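Local coordinates for protein AgaA (Rhizobium radiobacter, PDB 6HLX) that binds the opine agropinic acid as the periplasmic solute-binding component of an ABC transporter that imports it into the bacterium, at residues V28-L36 against P155-F163. Numbering follows the deposited sequence.
Sequences VKLAIHRGL and PVGAGPFKF. With SO4 (sulfate ion), chain V.
Arg34 lays its guanidinium across Pro160, whose CD sits 3.4 Å above the guanidinium plane, off toward the rim, the two side chains crossing at about a right angle. A bend at chi2 (-65°) folds the arginine back over the end of helix 23-32, where NH1 donates to Leu30 O, almost exactly in the guanidinium plane (N-H...O 163°), and to His33 O. NH2 also forms a salt bridge with Glu481. Within segment 28-36, Ile32 CG2 rests over the centre of the His33 imidazole, while the ring edge meets Val156 O and ND1 lies 3.5 Å from Gly157 CA. One water joins His33 ND1 to the backbone N of Arg34 and of Ala158. The backbones also meet directly: Phe161 N donates to Ala31 O at 3.0 Å, and Gly159 N reaches Ile32 O at 2.9 Å from above the carbonyl plane. Ile32 CA approaches Phe161 O at 3.2 Å in a CA-H...O contact. Phe161 brings its ring edge to Ala31 O and its CD2 to within 4.1 Å of Ala31 CB; Ile32 CD1 touches Phe163 CB. Ala31 O and Ile32 O each accept one backbone N-H, from the first residue of edge strand 161-167 and from the loop before it, joining the helix to the mixed sheet of this periplasmic binding protein. Gly157 and Gly159, with no side chains, bring their backbone close against His33 and the helix end, and the buried arginine charge is probably balanced by Glu481, while the Leu30 and His33 carbonyls accept its NH1 hydrogens.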
ATOM      1  N   VAL A  28     -10.621   3.962  -5.322  1.00 17.82           N
ATOM      2  CA  VAL A  28     -11.310   4.535  -6.476  1.00 18.64           C
ATOM      3  C   VAL A  28     -10.610   4.068  -7.772  1.00 21.05           C
ATOM      4  O   VAL A  28     -11.272   3.634  -8.716  1.00 19.89           O
ATOM      5  CB  VAL A  28     -11.442   6.078  -6.392  1.00 20.78           C
ATOM      6  CG1 VAL A  28     -12.156   6.630  -7.631  1.00 20.45           C
ATOM      7  CG2 VAL A  28     -12.182   6.499  -5.110  1.00 19.83           C
ATOM      8  N   LYS A  29      -9.276   4.119  -7.796  1.00 18.05           N
ATOM      9  CA  LYS A  29      -8.529   3.683  -9.001  1.00 17.20           C
ATOM     10  C   LYS A  29      -8.850   2.235  -9.377  1.00 19.92           C
ATOM     11  O   LYS A  29      -8.946   1.924 -10.559  1.00 20.40           O
ATOM     12  CB  LYS A  29      -7.012   3.782  -8.787  1.00 18.61           C
ATOM     13  CG  LYS A  29      -6.515   5.219  -8.892  1.00 19.11           C
ATOM     14  CD  LYS A  29      -4.988   5.336  -9.065  1.00 20.51           C
ATOM     15  CE  LYS A  29      -4.214   4.717  -7.897  1.00 21.62           C
ATOM     16  NZ  LYS A  29      -2.770   5.109  -7.923  1.00 21.18           N
ATOM     17  N   LEU A  30      -9.036   1.361  -8.375  1.00 16.96           N
ATOM     18  CA  LEU A  30      -9.283  -0.064  -8.634  1.00 17.18           C
ATOM     19  C   LEU A  30     -10.712  -0.364  -9.131  1.00 21.17           C
ATOM     20  O   LEU A  30     -10.984  -1.469  -9.602  1.00 21.84           O
ATOM     21  CB  LEU A  30      -8.884  -0.918  -7.427  1.00 17.54           C
ATOM     22  CG  LEU A  30      -7.379  -0.882  -7.133  1.00 21.06           C
ATOM     23  CD1 LEU A  30      -7.089  -1.454  -5.771  1.00 21.90           C
ATOM     24  CD2 LEU A  30      -6.548  -1.573  -8.250  1.00 21.62           C
ATOM     25  N   ALA A  31     -11.581   0.641  -9.115  1.00 18.85           N
ATOM     26  CA  ALA A  31     -12.912   0.508  -9.705  1.00 18.27           C
ATOM     27  C   ALA A  31     -12.837   0.881 -11.195  1.00 20.88           C
ATOM     28  O   ALA A  31     -13.580   0.333 -11.999  1.00 21.20           O
ATOM     29  CB  ALA A  31     -13.881   1.463  -8.999  1.00 18.81           C
ATOM     30  N   ILE A  32     -12.004   1.865 -11.542  1.00 17.84           N
ATOM     31  CA  ILE A  32     -11.946   2.456 -12.891  1.00 18.20           C
ATOM     32  C   ILE A  32     -10.842   1.885 -13.771  1.00 20.96           C
ATOM     33  O   ILE A  32     -10.905   2.069 -14.986  1.00 20.70           O
ATOM     34  CB  ILE A  32     -11.719   3.987 -12.685  1.00 24.09           C
ATOM     35  CG1 ILE A  32     -12.962   4.645 -12.026  1.00 25.59           C
ATOM     36  CG2 ILE A  32     -11.292   4.746 -13.975  1.00 29.50           C
ATOM     37  CD1 ILE A  32     -12.534   6.067 -11.352  1.00 37.21           C
ATOM     38  N   HIS A  33      -9.801   1.304 -13.169  1.00 17.58           N
ATOM     39  CA  HIS A  33      -8.628   0.901 -13.943  1.00 17.61           C
ATOM     40  C   HIS A  33      -8.279  -0.564 -13.846  1.00 21.31           C
ATOM     41  O   HIS A  33      -8.612  -1.212 -12.862  1.00 19.45           O
ATOM     42  CB  HIS A  33      -7.407   1.725 -13.463  1.00 18.42           C
ATOM     43  CG  HIS A  33      -7.484   3.187 -13.796  1.00 20.94           C
ATOM     44  ND1 HIS A  33      -7.424   3.631 -15.099  1.00 22.38           N
ATOM     45  CD2 HIS A  33      -7.559   4.258 -12.967  1.00 21.52           C
ATOM     46  CE1 HIS A  33      -7.503   4.950 -15.034  1.00 22.35           C
ATOM     47  NE2 HIS A  33      -7.576   5.371 -13.761  1.00 21.60           N
ATOM     48  N   ARG A  34      -7.475  -1.041 -14.821  1.00 18.77           N
ATOM     49  CA  ARG A  34      -6.943  -2.394 -14.858  1.00 18.85           C
ATOM     50  C   ARG A  34      -5.521  -2.344 -15.399  1.00 20.93           C
ATOM     51  O   ARG A  34      -5.207  -1.488 -16.229  1.00 20.07           O
ATOM     52  CB  ARG A  34      -7.819  -3.292 -15.770  1.00 19.60           C
ATOM     53  CG  ARG A  34      -9.140  -3.763 -15.126  1.00 22.04           C
ATOM     54  CD  ARG A  34      -8.870  -4.683 -13.942  1.00 24.70           C
ATOM     55  NE  ARG A  34     -10.073  -5.122 -13.221  1.00 25.67           N
ATOM     56  CZ  ARG A  34     -10.639  -4.468 -12.208  1.00 27.30           C
ATOM     57  NH1 ARG A  34     -10.166  -3.282 -11.821  1.00 18.48           N
ATOM     58  NH2 ARG A  34     -11.692  -4.981 -11.590  1.00 27.01           N
ATOM     59  N   GLY A  35      -4.692  -3.290 -14.950  1.00 18.39           N
ATOM     60  CA  GLY A  35      -3.338  -3.465 -15.475  1.00 18.13           C
ATOM     61  C   GLY A  35      -3.276  -4.668 -16.390  1.00 21.08           C
ATOM     62  O   GLY A  35      -4.315  -5.253 -16.732  1.00 18.94           O
ATOM     63  N   LEU A  36      -2.052  -5.080 -16.774  1.00 18.12           N
ATOM     64  CA  LEU A  36      -1.866  -6.290 -17.580  1.00 18.04           C
ATOM     65  C   LEU A  36      -2.396  -7.474 -16.766  1.00 21.37           C
ATOM     66  O   LEU A  36      -3.074  -8.355 -17.289  1.00 20.92           O
ATOM     67  CB  LEU A  36      -0.378  -6.490 -17.881  1.00 18.68           C
ATOM     68  CG  LEU A  36       0.204  -5.482 -18.868  1.00 22.02           C
ATOM     69  CD1 LEU A  36       1.743  -5.491 -18.832  1.00 21.91           C
ATOM     70  CD2 LEU A  36      -0.374  -5.695 -20.273  1.00 23.39           C
ATOM     71  N   PRO A 155     -10.396  10.955 -15.456  1.00 24.84           N
ATOM     72  CA  PRO A 155      -9.752   9.665 -15.784  1.00 23.94           C
ATOM     73  C   PRO A 155     -10.435   8.861 -16.889  1.00 26.13           C
ATOM     74  O   PRO A 155     -11.677   8.833 -17.002  1.00 25.53           O
ATOM     75  CB  PRO A 155      -9.854   8.886 -14.473  1.00 24.83           C
ATOM     76  CG  PRO A 155      -9.918   9.931 -13.416  1.00 29.88           C
ATOM     77  CD  PRO A 155     -10.763  11.015 -14.026  1.00 25.80           C
ATOM     78  N   VAL A 156      -9.595   8.212 -17.712  1.00 21.54           N
ATOM     79  CA  VAL A 156     -10.043   7.279 -18.755  1.00 20.78           C
ATOM     80  C   VAL A 156      -9.274   5.980 -18.506  1.00 23.70           C
ATOM     81  O   VAL A 156      -8.044   5.992 -18.498  1.00 24.10           O
ATOM     82  CB  VAL A 156      -9.877   7.800 -20.198  1.00 25.28           C
ATOM     83  CG1 VAL A 156     -10.176   6.686 -21.211  1.00 25.17           C
ATOM     84  CG2 VAL A 156     -10.799   9.000 -20.453  1.00 25.17           C
ATOM     85  N   GLY A 157      -9.998   4.889 -18.262  1.00 20.72           N
ATOM     86  CA  GLY A 157      -9.355   3.609 -17.981  1.00 21.03           C
ATOM     87  C   GLY A 157     -10.031   2.449 -18.678  1.00 23.19           C
ATOM     88  O   GLY A 157     -10.841   2.636 -19.602  1.00 22.12           O
ATOM     89  N   ALA A 158      -9.675   1.243 -18.247  1.00 19.86           N
ATOM     90  CA  ALA A 158     -10.197   0.010 -18.832  1.00 20.16           C
ATOM     91  C   ALA A 158     -10.918  -0.855 -17.783  1.00 22.73           C
ATOM     92  O   ALA A 158     -11.261  -2.001 -18.057  1.00 22.50           O
ATOM     93  CB  ALA A 158      -9.062  -0.770 -19.511  1.00 21.20           C
ATOM     94  N   GLY A 159     -11.182  -0.279 -16.617  1.00 20.42           N
ATOM     95  CA  GLY A 159     -11.816  -1.011 -15.521  1.00 20.59           C
ATOM     96  C   GLY A 159     -13.326  -1.163 -15.637  1.00 22.29           C
ATOM     97  O   GLY A 159     -13.929  -0.649 -16.574  1.00 21.39           O
ATOM     98  N   PRO A 160     -13.952  -1.871 -14.660  1.00 19.77           N
ATOM     99  CA  PRO A 160     -15.400  -2.180 -14.757  1.00 19.49           C
ATOM    100  C   PRO A 160     -16.322  -0.971 -14.616  1.00 21.52           C
ATOM    101  O   PRO A 160     -17.486  -1.066 -14.996  1.00 21.48           O
ATOM    102  CB  PRO A 160     -15.629  -3.193 -13.613  1.00 21.16           C
ATOM    103  CG  PRO A 160     -14.506  -2.925 -12.646  1.00 23.55           C
ATOM    104  CD  PRO A 160     -13.329  -2.562 -13.509  1.00 20.53           C
ATOM    105  N   PHE A 161     -15.807   0.136 -14.036  1.00 19.36           N
ATOM    106  CA  PHE A 161     -16.589   1.371 -13.883  1.00 18.52           C
ATOM    107  C   PHE A 161     -15.886   2.540 -14.560  1.00 24.35           C
ATOM    108  O   PHE A 161     -14.649   2.590 -14.582  1.00 22.77           O
ATOM    109  CB  PHE A 161     -16.837   1.699 -12.404  1.00 19.02           C
ATOM    110  CG  PHE A 161     -17.668   0.684 -11.642  1.00 19.74           C
ATOM    111  CD1 PHE A 161     -19.060   0.789 -11.606  1.00 21.58           C
ATOM    112  CD2 PHE A 161     -17.055  -0.342 -10.925  1.00 20.22           C
ATOM    113  CE1 PHE A 161     -19.831  -0.142 -10.893  1.00 21.42           C
ATOM    114  CE2 PHE A 161     -17.827  -1.283 -10.224  1.00 21.78           C
ATOM    115  CZ  PHE A 161     -19.209  -1.174 -10.216  1.00 20.95           C
ATOM    116  N   LYS A 162     -16.680   3.481 -15.095  1.00 23.09           N
ATOM    117  CA  LYS A 162     -16.199   4.686 -15.777  1.00 22.82           C
ATOM    118  C   LYS A 162     -16.311   5.831 -14.799  1.00 24.19           C
ATOM    119  O   LYS A 162     -17.283   5.900 -14.043  1.00 22.60           O
ATOM    120  CB  LYS A 162     -17.105   5.045 -16.979  1.00 26.07           C
ATOM    121  CG  LYS A 162     -17.331   3.953 -18.010  1.00 42.21           C
ATOM    122  CD  LYS A 162     -18.129   4.482 -19.206  1.00 43.92           C
ATOM    123  CE  LYS A 162     -19.617   4.610 -18.952  1.00 40.76           C
ATOM    124  NZ  LYS A 162     -20.337   4.950 -20.208  1.00 44.83           N
ATOM    125  N   PHE A 163     -15.366   6.771 -14.847  1.00 21.80           N
ATOM    126  CA  PHE A 163     -15.437   7.961 -14.006  1.00 21.06           C
ATOM    127  C   PHE A 163     -16.649   8.794 -14.451  1.00 25.47           C
ATOM    128  O   PHE A 163     -16.840   9.029 -15.656  1.00 24.32           O
ATOM    129  CB  PHE A 163     -14.155   8.780 -14.177  1.00 22.06           C
ATOM    130  CG  PHE A 163     -14.122  10.088 -13.424  1.00 23.01           C
ATOM    131  CD1 PHE A 163     -13.695  10.136 -12.100  1.00 24.74           C
ATOM    132  CD2 PHE A 163     -14.471  11.282 -14.053  1.00 24.98           C
ATOM    133  CE1 PHE A 163     -13.605  11.370 -11.415  1.00 26.08           C
ATOM    134  CE2 PHE A 163     -14.416  12.504 -13.365  1.00 26.85           C
ATOM    135  CZ  PHE A 163     -13.982  12.540 -12.049  1.00 24.91           C
TER
HETATM  136  S   SO4 V 621     -20.370   2.043 -22.098  1.00 42.71           S
HETATM  137  O1  SO4 V 621     -20.865   1.916 -20.695  1.00 36.05           O
HETATM  138  O2  SO4 V 621     -21.520   2.426 -23.000  1.00 45.38           O
HETATM  139  O3  SO4 V 621     -19.831   0.763 -22.604  1.00 37.05           O
HETATM  140  O4  SO4 V 621     -19.352   3.108 -22.162  1.00 41.52           O
HETATM  141  O   HOH W   1      -7.169   1.364 -16.759  1.00 18.88           O